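Local coordinates for protein SUMO-1 cysteine protease S273R (African swine fever virus pig/Kenya/KEN-50/1950, PDB 6LJ9) that probably cleaves the viral polyprotein precursors pp220 and pp62 into core-shell proteins as a SUMO-protease-like cysteine endopeptidase, and also dampens host innate immunity, at residues Tyr239-Ala242 / Arg243-Val247; Thr34-Leu37 / Gln38-Glu41; Met129-Tyr133 / Lys134-Leu138. All coordinates share one frame; numbering follows the deposited sequence.

Contact 1. Residues Tyr239-Ala242 / Arg243-Val247; sequences YIRA and RLDNV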
ATOM      1  N   TYR B 239       0.548 -17.706  -4.368  1.00 17.15           N
ATOM      2  CA  TYR B 239      -0.812 -17.325  -3.999  1.00 25.43           C
ATOM      3  C   TYR B 239      -0.808 -16.065  -3.144  1.00 22.51           C
ATOM      4  O   TYR B 239      -1.582 -15.133  -3.388  1.00 30.53           O
ATOM      5  CB  TYR B 239      -1.498 -18.476  -3.262  1.00  9.04           C
ATOM      6  CG  TYR B 239      -2.936 -18.196  -2.884  1.00 21.97           C
ATOM      7  CD1 TYR B 239      -3.961 -18.373  -3.804  1.00 18.33           C
ATOM      8  CD2 TYR B 239      -3.271 -17.764  -1.607  1.00 15.08           C
ATOM      9  CE1 TYR B 239      -5.278 -18.122  -3.465  1.00 18.96           C
ATOM     10  CE2 TYR B 239      -4.585 -17.510  -1.258  1.00 18.96           C
ATOM     11  CZ  TYR B 239      -5.584 -17.692  -2.192  1.00 25.19           C
ATOM     12  OH  TYR B 239      -6.894 -17.441  -1.853  1.00 21.62           O
ATOM     13  N   ILE B 240       0.070 -16.017  -2.140  1.00 23.38           N
ATOM     14  CA  ILE B 240       0.152 -14.842  -1.277  1.00 17.07           C
ATOM     15  C   ILE B 240       0.568 -13.617  -2.082  1.00 20.39           C
ATOM     16  O   ILE B 240      -0.000 -12.529  -1.926  1.00 16.07           O
ATOM     17  CB  ILE B 240       1.117 -15.103  -0.106  1.00 15.78           C
ATOM     18  CG1 ILE B 240       0.569 -16.208   0.802  1.00 17.97           C
ATOM     19  CG2 ILE B 240       1.369 -13.820   0.675  1.00  9.33           C
ATOM     20  CD1 ILE B 240       1.458 -16.532   1.987  1.00 28.51           C
ATOM     21  N   ARG B 241       1.558 -13.776  -2.962  1.00 22.10           N
ATOM     22  CA  ARG B 241       2.034 -12.640  -3.748  1.00 15.38           C
ATOM     23  C   ARG B 241       0.972 -12.159  -4.730  1.00 14.05           C
ATOM     24  O   ARG B 241       0.796 -10.949  -4.919  1.00 25.76           O
ATOM     25  CB  ARG B 241       3.319 -13.011  -4.486  1.00 18.84           C
ATOM     26  CG  ARG B 241       3.908 -11.875  -5.307  1.00 29.74           C
ATOM     27  CD  ARG B 241       4.131 -10.640  -4.451  1.00 31.43           C
ATOM     28  NE  ARG B 241       4.665  -9.521  -5.221  1.00 35.04           N
ATOM     29  CZ  ARG B 241       5.957  -9.223  -5.309  1.00 35.70           C
ATOM     30  NH1 ARG B 241       6.855  -9.962  -4.671  1.00 21.30           N
ATOM     31  NH2 ARG B 241       6.351  -8.184  -6.032  1.00 25.87           N
ATOM     32  N   ALA B 242       0.253 -13.089  -5.364  1.00 19.71           N
ATOM     33  CA  ALA B 242      -0.800 -12.696  -6.295  1.00 12.41           C
ATOM     34  C   ALA B 242      -1.933 -11.972  -5.577  1.00 17.64           C
ATOM     35  O   ALA B 242      -2.465 -10.981  -6.090  1.00 22.68           O
ATOM     36  CB  ALA B 242      -1.330 -13.920  -7.039  1.00 12.44           C
ATOM     37  N   ARG B 243      -2.319 -12.452  -4.391  1.00 15.08           N
ATOM     38  CA  ARG B 243      -3.356 -11.766  -3.626  1.00 23.95           C
ATOM     39  C   ARG B 243      -2.877 -10.395  -3.164  1.00 21.50           C
ATOM     40  O   ARG B 243      -3.666  -9.444  -3.093  1.00 21.45           O
ATOM     41  CB  ARG B 243      -3.782 -12.613  -2.427  1.00 16.45           C
ATOM     42  CG  ARG B 243      -4.353 -13.976  -2.786  1.00 19.28           C
ATOM     43  CD  ARG B 243      -5.752 -13.881  -3.369  1.00 19.10           C
ATOM     44  NE  ARG B 243      -6.727 -13.412  -2.389  1.00 19.58           N
ATOM     45  CZ  ARG B 243      -7.250 -12.190  -2.382  1.00 21.69           C
ATOM     46  NH1 ARG B 243      -6.897 -11.311  -3.309  1.00 27.17           N
ATOM     47  NH2 ARG B 243      -8.131 -11.849  -1.451  1.00 23.68           N
ATOM     48  N   LEU B 244      -1.585 -10.276  -2.843  1.00 16.93           N
ATOM     49  CA  LEU B 244      -1.029  -8.980  -2.466  1.00 11.62           C
ATOM     50  C   LEU B 244      -1.082  -8.000  -3.629  1.00 20.47           C
ATOM     51  O   LEU B 244      -1.350  -6.808  -3.434  1.00 22.74           O
ATOM     52  CB  LEU B 244       0.408  -9.148  -1.970  1.00 18.69           C
ATOM     53  CG  LEU B 244       0.597  -9.676  -0.546  1.00 18.28           C
ATOM     54  CD1 LEU B 244       2.073  -9.900  -0.251  1.00 14.02           C
ATOM     55  CD2 LEU B 244      -0.012  -8.718   0.465  1.00  9.58           C
ATOM     56  N   ASP B 245      -0.829  -8.480  -4.848  1.00 23.01           N
ATOM     57  CA  ASP B 245      -0.968  -7.669  -6.050  1.00 27.29           C
ATOM     58  C   ASP B 245      -2.394  -7.654  -6.583  1.00 31.49           C
ATOM     59  O   ASP B 245      -2.606  -7.308  -7.752  1.00 34.62           O
ATOM     60  CB  ASP B 245      -0.004  -8.152  -7.133  1.00 11.61           C
ATOM     61  CG  ASP B 245       1.436  -7.812  -6.817  1.00 28.90           C
ATOM     62  OD1 ASP B 245       1.663  -6.857  -6.042  1.00 21.96           O
ATOM     63  OD2 ASP B 245       2.338  -8.497  -7.339  1.00 33.05           O
ATOM     64  N   ASN B 246      -3.367  -8.030  -5.751  1.00 37.73           N
ATOM     65  CA  ASN B 246      -4.790  -7.875  -6.041  1.00 40.36           C
ATOM     66  C   ASN B 246      -5.263  -8.782  -7.171  1.00 36.13           C
ATOM     67  O   ASN B 246      -6.132  -8.400  -7.958  1.00 31.62           O
ATOM     68  CB  ASN B 246      -5.138  -6.413  -6.346  1.00 31.63           C
ATOM     69  CG  ASN B 246      -5.224  -5.564  -5.091  1.00 52.38           C
ATOM     70  OD1 ASN B 246      -6.254  -5.539  -4.415  1.00 60.56           O
ATOM     71  ND2 ASN B 246      -4.139  -4.868  -4.769  1.00 61.70           N
ATOM     72  N   VAL B 247      -4.702  -9.983  -7.267  1.00 37.25           N
ATOM     73  CA  VAL B 247      -5.292 -11.033  -8.091  1.00 34.20           C
ATOM     74  C   VAL B 247      -6.350 -11.736  -7.250  1.00 34.91           C
ATOM     75  O   VAL B 247      -6.046 -12.277  -6.181  1.00 31.05           O
ATOM     76  CB  VAL B 247      -4.230 -12.022  -8.592  1.00 32.42           C
ATOM     77  CG1 VAL B 247      -4.887 -13.178  -9.339  1.00 22.88           C
ATOM     78  CG2 VAL B 247      -3.223 -11.313  -9.486  1.00 20.84           C
TER
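R243 N to Y239 O (3.0 Å) and L244 N to I240 O are successive i to i+4 bonds of helix 232-244, and D245 N to R241 O continues the ladder to the helix end. There the chain turns through a Schellman motif. N246 has positive phi (68°), V247 N reaches back to A242 O at 2.7 Å, and a weak bond joins N246 N to R243 O inside it. The turn also lays V247 CB against A242 CB, 3.8 Å apart, the apolar contact that usually accompanies such a motif. On another side of the helix, Y239 and R243 run alongside each other. R243 CG sits over one face of the Y239 ring, offset toward its rim, as a CH-pi contact 4.0 Å from the centroid. Bends at chi2 and chi3 then curl the arginine back toward the chain end, where NH1 gives a hydrogen bond to V247 O at 3.1 Å, coming from above the carbonyl plane. The guanidinium stands steeply to the ring, 78° between planes, while its NH2 forms salt bridges with E184 and D175. E184 also accepts from Y239 OH, and F186 stacks on the ring. R241 extends from the helix with CG trans to its backbone N (chi1 -179°); its NE meets D245 OD2 at 3.3 Å, a weak bond within a salt bridge, and NH2 pairs with E16. D245 is held further by Y104 OH and the backbone N of T8. I240 CG2 and L244 CD1 meet at 4.1 Å on the face packed on F107. Buried arginines thus have carboxylate partners, which probably keeps both charged, and R243 ties the Schellman turn to the acidic side chains of the central sheet.

Contact 2. Residues Thr34-Leu37 / Gln38-Glu41; sequences TSFL and QKKE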
ATOM      1  N   THR B  34      34.993  -3.322  -7.371  1.00 49.31           N
ATOM      2  CA  THR B  34      34.939  -3.204  -8.825  1.00 52.62           C
ATOM      3  C   THR B  34      35.943  -4.127  -9.505  1.00 52.60           C
ATOM      4  O   THR B  34      35.739  -4.520 -10.660  1.00 47.87           O
ATOM      5  CB  THR B  34      35.187  -1.756  -9.242  1.00 49.90           C
ATOM      6  OG1 THR B  34      35.235  -1.667 -10.673  1.00 55.99           O
ATOM      7  CG2 THR B  34      36.502  -1.261  -8.664  1.00 52.38           C
ATOM      8  N   SER B  35      37.029  -4.481  -8.813  1.00 54.58           N
ATOM      9  CA  SER B  35      38.007  -5.398  -9.388  1.00 50.57           C
ATOM     10  C   SER B  35      37.434  -6.803  -9.520  1.00 57.97           C
ATOM     11  O   SER B  35      37.607  -7.455 -10.556  1.00 56.88           O
ATOM     12  CB  SER B  35      39.275  -5.416  -8.534  1.00 55.86           C
ATOM     13  OG  SER B  35      40.164  -6.431  -8.967  1.00 76.60           O
ATOM     14  N   PHE B  36      36.748  -7.287  -8.480  1.00 48.28           N
ATOM     15  CA  PHE B  36      36.197  -8.637  -8.522  1.00 33.96           C
ATOM     16  C   PHE B  36      34.961  -8.715  -9.409  1.00 38.62           C
ATOM     17  O   PHE B  36      34.727  -9.744 -10.054  1.00 37.95           O
ATOM     18  CB  PHE B  36      35.859  -9.114  -7.110  1.00 32.25           C
ATOM     19  CG  PHE B  36      37.062  -9.385  -6.252  1.00 44.92           C
ATOM     20  CD1 PHE B  36      37.762 -10.574  -6.378  1.00 44.00           C
ATOM     21  CD2 PHE B  36      37.484  -8.461  -5.312  1.00 37.50           C
ATOM     22  CE1 PHE B  36      38.865 -10.831  -5.588  1.00 40.56           C
ATOM     23  CE2 PHE B  36      38.586  -8.712  -4.518  1.00 43.23           C
ATOM     24  CZ  PHE B  36      39.278  -9.899  -4.657  1.00 44.71           C
ATOM     25  N   LEU B  37      34.163  -7.646  -9.456  1.00 40.44           N
ATOM     26  CA  LEU B  37      32.903  -7.694 -10.191  1.00 35.47           C
ATOM     27  C   LEU B  37      33.119  -7.792 -11.697  1.00 40.34           C
ATOM     28  O   LEU B  37      32.326  -8.438 -12.391  1.00 49.95           O
ATOM     29  CB  LEU B  37      32.056  -6.467  -9.858  1.00 39.70           C
ATOM     30  CG  LEU B  37      31.403  -6.447  -8.474  1.00 37.65           C
ATOM     31  CD1 LEU B  37      30.826  -5.073  -8.181  1.00 37.67           C
ATOM     32  CD2 LEU B  37      30.324  -7.515  -8.377  1.00 35.22           C
ATOM     33  N   GLN B  38      34.173  -7.166 -12.220  1.00 39.90           N
ATOM     34  CA  GLN B  38      34.398  -7.155 -13.660  1.00 44.47           C
ATOM     35  C   GLN B  38      35.121  -8.397 -14.164  1.00 44.32           C
ATOM     36  O   GLN B  38      35.248  -8.567 -15.382  1.00 55.06           O
ATOM     37  CB  GLN B  38      35.176  -5.898 -14.058  1.00 45.71           C
ATOM     38  CG  GLN B  38      34.488  -4.605 -13.644  1.00 56.63           C
ATOM     39  CD  GLN B  38      34.966  -3.406 -14.435  1.00 63.62           C
ATOM     40  OE1 GLN B  38      35.066  -3.458 -15.661  1.00 69.96           O
ATOM     41  NE2 GLN B  38      35.263  -2.315 -13.738  1.00 58.71           N
ATOM     42  N   LYS B  39      35.592  -9.263 -13.271  1.00 37.63           N
ATOM     43  CA  LYS B  39      36.167 -10.555 -13.627  1.00 35.95           C
ATOM     44  C   LYS B  39      35.390 -11.683 -12.955  1.00 30.66           C
ATOM     45  O   LYS B  39      35.954 -12.700 -12.545  1.00 36.22           O
ATOM     46  CB  LYS B  39      37.648 -10.614 -13.262  1.00 35.07           C
ATOM     47  CG  LYS B  39      37.940 -10.398 -11.785  1.00 44.49           C
ATOM     48  CD  LYS B  39      39.427 -10.234 -11.531  1.00 62.50           C
ATOM     49  CE  LYS B  39      39.705  -9.979 -10.059  1.00 74.60           C
ATOM     50  NZ  LYS B  39      41.090  -9.481  -9.841  1.00 84.54           N
ATOM     51  N   LYS B  40      34.069 -11.507 -12.848  1.00 30.40           N
ATOM     52  CA  LYS B  40      33.237 -12.455 -12.112  1.00 31.57           C
ATOM     53  C   LYS B  40      33.192 -13.824 -12.780  1.00 30.22           C
ATOM     54  O   LYS B  40      33.013 -14.836 -12.094  1.00 33.72           O
ATOM     55  CB  LYS B  40      31.823 -11.891 -11.955  1.00 36.29           C
ATOM     56  CG  LYS B  40      31.110 -11.607 -13.267  1.00 44.78           C
ATOM     57  CD  LYS B  40      29.846 -10.795 -13.035  1.00 52.47           C
ATOM     58  CE  LYS B  40      29.002 -10.723 -14.294  1.00 59.49           C
ATOM     59  NZ  LYS B  40      29.792 -10.235 -15.455  1.00 51.05           N
ATOM     60  N   GLU B  41      33.345 -13.880 -14.105  1.00 25.76           N
ATOM     61  CA  GLU B  41      33.359 -15.171 -14.784  1.00 31.05           C
ATOM     62  C   GLU B  41      34.580 -15.989 -14.382  1.00 38.45           C
ATOM     63  O   GLU B  41      34.492 -17.213 -14.228  1.00 32.48           O
ATOM     64  CB  GLU B  41      33.325 -14.978 -16.301  1.00 33.74           C
ATOM     65  CG  GLU B  41      32.130 -14.191 -16.819  1.00 52.16           C
ATOM     66  CD  GLU B  41      32.395 -12.698 -16.891  1.00 77.36           C
ATOM     67  OE1 GLU B  41      33.272 -12.209 -16.147  1.00 85.97           O
ATOM     68  OE2 GLU B  41      31.733 -12.013 -17.699  1.00 83.09           O
TER
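Helix 34-37 is a single short turn near the surface, and the contact spans this turn and the start of the loop toward helix 48-51. T34 and Q38 lie side by side along it, four residues apart. The amide NE2 of Q38 donates to T34 OG1 at 3.1 Å with an N-H...O angle of 161°, and the hydroxyl oxygen lies in the amide plane, only 1° out of it. OG1 is trans to the backbone N of T34 (chi1 176°), which sets it within bonding distance of the Q38 amide. The same pair is joined through the backbone by a weak bond from Q38 N to T34 O. One step on, K39 N makes another weak bond, to F36 O at 3.4 Å, a reach of three residues. The long, extended side chain of K39 runs back along the helix, past S35 O, 3.2 Å from its CG, until NZ meets S35 OG in a weak bond of 3.3 Å. K39 NZ also stands 5.3 Å from the centroid of the F36 ring, a long cation-pi approach that is at most weakly attractive. The ring itself meets Y60 edge-to-face and rests on L43. L37 leans instead on L25 and V51, with the K40 chain beside L37 O and likewise on V51. The arrangement is that of a short surface helical turn, with the polar i to i+4 side-chain pairs T34-Q38 and S35-K39, while F36 and L37 turn to neighbouring helices and loops.

Contact 3. Residues Met129-Tyr133 / Lys134-Leu138; sequences MVKVY and KGEEL
K131 O accepts the shortest bond here, from E136 N at 2.7 Å and with an N-H...O angle of 167°. Together with the weak bond from G135 N to V132 O at 3.3 Å it makes the Schellman motif that ends helix 129-134. G135 supplies the positive phi (82°, with psi 41°), backbone angles that would press a side chain's first carbon onto the preceding carbonyl oxygen. Just before it, K134 N closes the last regular turn on V130 O at 2.9 Å. A water lies 3.2 Å from V132 O, probably donating to it, and accepts from E137 N, carrying the helix end over to the departing loop; V132 is also joined to C150 by backbone hydrogen bonding. The side chains of K131 and E136 cross at about a right angle, and bends at chi3 and chi4 curl the lysine round so that NZ faces E136 OE1 at 3.6 Å, a long salt bridge. E137 also crosses K131 at about a right angle, its CG packing on K131 CB at 3.6 Å and on V132 CG2 at 3.7 Å; the chain bends at chi2, and OE1 accepts from the backbone N of D128. E137 and V132 further lean on F108. K134 lies alongside V130, the two chains pointing the same way. The ring of Y133 meets W181, and its side chain packs on N246 of the second subunit. A helix terminus is thus fixed mainly by backbone N-H groups and one water, whereas the lysine-glutamate pair at the surface, being long, probably adds only modest electrostatic pull; E137 ties the outgoing loop back to the helix's own start.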
HETATM    1  N   MSE B 129      -6.072 -11.261  15.124  1.00 32.53           N
HETATM    2  CA  MSE B 129      -6.267 -10.613  13.829  1.00 24.61           C
HETATM    3  C   MSE B 129      -6.793  -9.189  13.974  1.00 26.96           C
HETATM    4  O   MSE B 129      -6.523  -8.333  13.132  1.00 41.13           O
HETATM    5  CB  MSE B 129      -7.217 -11.438  12.959  1.00 24.50           C
HETATM    6  CG  MSE B 129      -6.977 -11.277  11.466  1.00 23.15           C
HETATM    7 SE   MSE B 129      -5.139 -11.699  10.968  0.72 32.28          SE
HETATM    8  CE  MSE B 129      -5.053 -13.525  11.645  1.00 30.09           C
ATOM      9  N   VAL B 130      -7.546  -8.938  15.048  1.00 25.16           N
ATOM     10  CA  VAL B 130      -7.992  -7.578  15.333  1.00 29.76           C
ATOM     11  C   VAL B 130      -6.810  -6.704  15.729  1.00 31.76           C
ATOM     12  O   VAL B 130      -6.677  -5.566  15.263  1.00 28.90           O
ATOM     13  CB  VAL B 130      -9.079  -7.585  16.423  1.00 40.08           C
ATOM     14  CG1 VAL B 130      -9.448  -6.161  16.813  1.00 29.51           C
ATOM     15  CG2 VAL B 130     -10.302  -8.339  15.939  1.00 37.11           C
ATOM     16  N   LYS B 131      -5.933  -7.217  16.597  1.00 28.97           N
ATOM     17  CA  LYS B 131      -4.732  -6.469  16.953  1.00 24.76           C
ATOM     18  C   LYS B 131      -3.803  -6.316  15.754  1.00 25.99           C
ATOM     19  O   LYS B 131      -3.058  -5.333  15.667  1.00 36.52           O
ATOM     20  CB  LYS B 131      -4.005  -7.152  18.113  1.00 32.03           C
ATOM     21  CG  LYS B 131      -4.844  -7.333  19.372  1.00 38.18           C
ATOM     22  CD  LYS B 131      -4.082  -8.105  20.442  1.00 50.06           C
ATOM     23  CE  LYS B 131      -3.221  -7.195  21.302  1.00 61.39           C
ATOM     24  NZ  LYS B 131      -4.046  -6.454  22.294  1.00 73.53           N
ATOM     25  N   VAL B 132      -3.835  -7.272  14.823  1.00 27.92           N
ATOM     26  CA  VAL B 132      -3.084  -7.128  13.577  1.00 17.57           C
ATOM     27  C   VAL B 132      -3.621  -5.952  12.775  1.00 26.88           C
ATOM     28  O   VAL B 132      -2.861  -5.126  12.257  1.00 18.67           O
ATOM     29  CB  VAL B 132      -3.135  -8.434  12.764  1.00 17.62           C
ATOM     30  CG1 VAL B 132      -2.563  -8.219  11.370  1.00 15.06           C
ATOM     31  CG2 VAL B 132      -2.380  -9.531  13.481  1.00 18.93           C
ATOM     32  N   TYR B 133      -4.949  -5.856  12.669  1.00 28.97           N
ATOM     33  CA  TYR B 133      -5.559  -4.766  11.917  1.00 22.76           C
ATOM     34  C   TYR B 133      -5.313  -3.422  12.591  1.00 31.37           C
ATOM     35  O   TYR B 133      -5.100  -2.410  11.913  1.00 26.90           O
ATOM     36  CB  TYR B 133      -7.056  -5.026  11.755  1.00 22.15           C
ATOM     37  CG  TYR B 133      -7.757  -4.065  10.824  1.00 25.29           C
ATOM     38  CD1 TYR B 133      -7.837  -4.322   9.461  1.00 15.71           C
ATOM     39  CD2 TYR B 133      -8.346  -2.904  11.308  1.00 27.47           C
ATOM     40  CE1 TYR B 133      -8.479  -3.447   8.607  1.00 26.37           C
ATOM     41  CE2 TYR B 133      -8.988  -2.025  10.463  1.00 28.57           C
ATOM     42  CZ  TYR B 133      -9.053  -2.299   9.115  1.00 35.05           C
ATOM     43  OH  TYR B 133      -9.696  -1.418   8.277  1.00 42.01           O
ATOM     44  N   LYS B 134      -5.334  -3.392  13.924  1.00 27.31           N
ATOM     45  CA  LYS B 134      -5.145  -2.153  14.666  1.00 26.80           C
ATOM     46  C   LYS B 134      -3.682  -1.745  14.788  1.00 34.90           C
ATOM     47  O   LYS B 134      -3.405  -0.622  15.221  1.00 31.94           O
ATOM     48  CB  LYS B 134      -5.756  -2.282  16.063  1.00 34.24           C
ATOM     49  CG  LYS B 134      -7.272  -2.200  16.092  1.00 39.52           C
ATOM     50  CD  LYS B 134      -7.794  -2.301  17.516  1.00 63.54           C
ATOM     51  CE  LYS B 134      -9.104  -1.550  17.682  1.00 72.53           C
ATOM     52  NZ  LYS B 134     -10.147  -2.031  16.736  1.00 64.88           N
ATOM     53  N   GLY B 135      -2.750  -2.617  14.422  1.00 19.54           N
ATOM     54  CA  GLY B 135      -1.342  -2.301  14.549  1.00 27.56           C
ATOM     55  C   GLY B 135      -0.780  -2.520  15.935  1.00 33.69           C
ATOM     56  O   GLY B 135       0.009  -1.699  16.418  1.00 31.88           O
ATOM     57  N   GLU B 136      -1.167  -3.613  16.594  1.00 24.63           N
ATOM     58  CA  GLU B 136      -0.728  -3.890  17.954  1.00 31.70           C
ATOM     59  C   GLU B 136      -0.074  -5.260  18.087  1.00 28.47           C
ATOM     60  O   GLU B 136       0.116  -5.736  19.211  1.00 38.38           O
ATOM     61  CB  GLU B 136      -1.910  -3.768  18.925  1.00 28.64           C
ATOM     62  CG  GLU B 136      -2.629  -2.425  18.854  1.00 53.16           C
ATOM     63  CD  GLU B 136      -3.848  -2.363  19.754  1.00 68.75           C
ATOM     64  OE1 GLU B 136      -4.177  -3.391  20.382  1.00 72.82           O
ATOM     65  OE2 GLU B 136      -4.479  -1.288  19.833  1.00 73.72           O
ATOM     66  N   GLU B 137       0.271  -5.903  16.975  1.00 23.60           N
ATOM     67  CA  GLU B 137       0.944  -7.192  16.977  1.00 24.70           C
ATOM     68  C   GLU B 137       2.356  -7.041  16.429  1.00 26.93           C
ATOM     69  O   GLU B 137       2.579  -6.320  15.451  1.00 23.04           O
ATOM     70  CB  GLU B 137       0.173  -8.224  16.146  1.00 24.81           C
ATOM     71  CG  GLU B 137      -1.063  -8.786  16.830  1.00 47.00           C
ATOM     72  CD  GLU B 137      -0.733  -9.852  17.859  1.00 48.18           C
ATOM     73  OE1 GLU B 137      -1.661 -10.324  18.549  1.00 54.92           O
ATOM     74  OE2 GLU B 137       0.454 -10.224  17.976  1.00 58.46           O
ATOM     75  N   LEU B 138       3.305  -7.724  17.065  1.00 25.95           N
ATOM     76  CA  LEU B 138       4.693  -7.688  16.629  1.00 31.29           C
ATOM     77  C   LEU B 138       4.890  -8.568  15.402  1.00 36.29           C
ATOM     78  O   LEU B 138       4.548  -9.755  15.413  1.00 33.33           O
ATOM     79  CB  LEU B 138       5.621  -8.148  17.752  1.00 43.77           C
ATOM     80  CG  LEU B 138       6.046  -7.127  18.807  1.00 57.20           C
ATOM     81  CD1 LEU B 138       6.774  -7.827  19.941  1.00 50.91           C
ATOM     82  CD2 LEU B 138       6.934  -6.060  18.189  1.00 67.37           C
TER
HETATM   83  O   HOH W   1      -0.130  -5.332  13.822  1.00 26.37           O

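How the contacts relate
Contacts 1 and 3 belong to the same body of the protein, both packed against the mixed sheet: their centres are 21 Å apart, nearest atoms about 11 Å. Both end a helix with a Schellman motif, whereas contact 2 does not. Contact 1 stands nearest the probable active site, the side chain of Y239 about 9 Å from that of N187 and about 11 Å from that of the probable nucleophile C232, on whose helix it lies. Contact 2 sits remote in the N-terminal region, 37 Å between centres from contact 1 and 46 Å from contact 3. Contact 1 of one subunit meets contact 3 of the second subunit, so the two touch across the assembly though not within a chain.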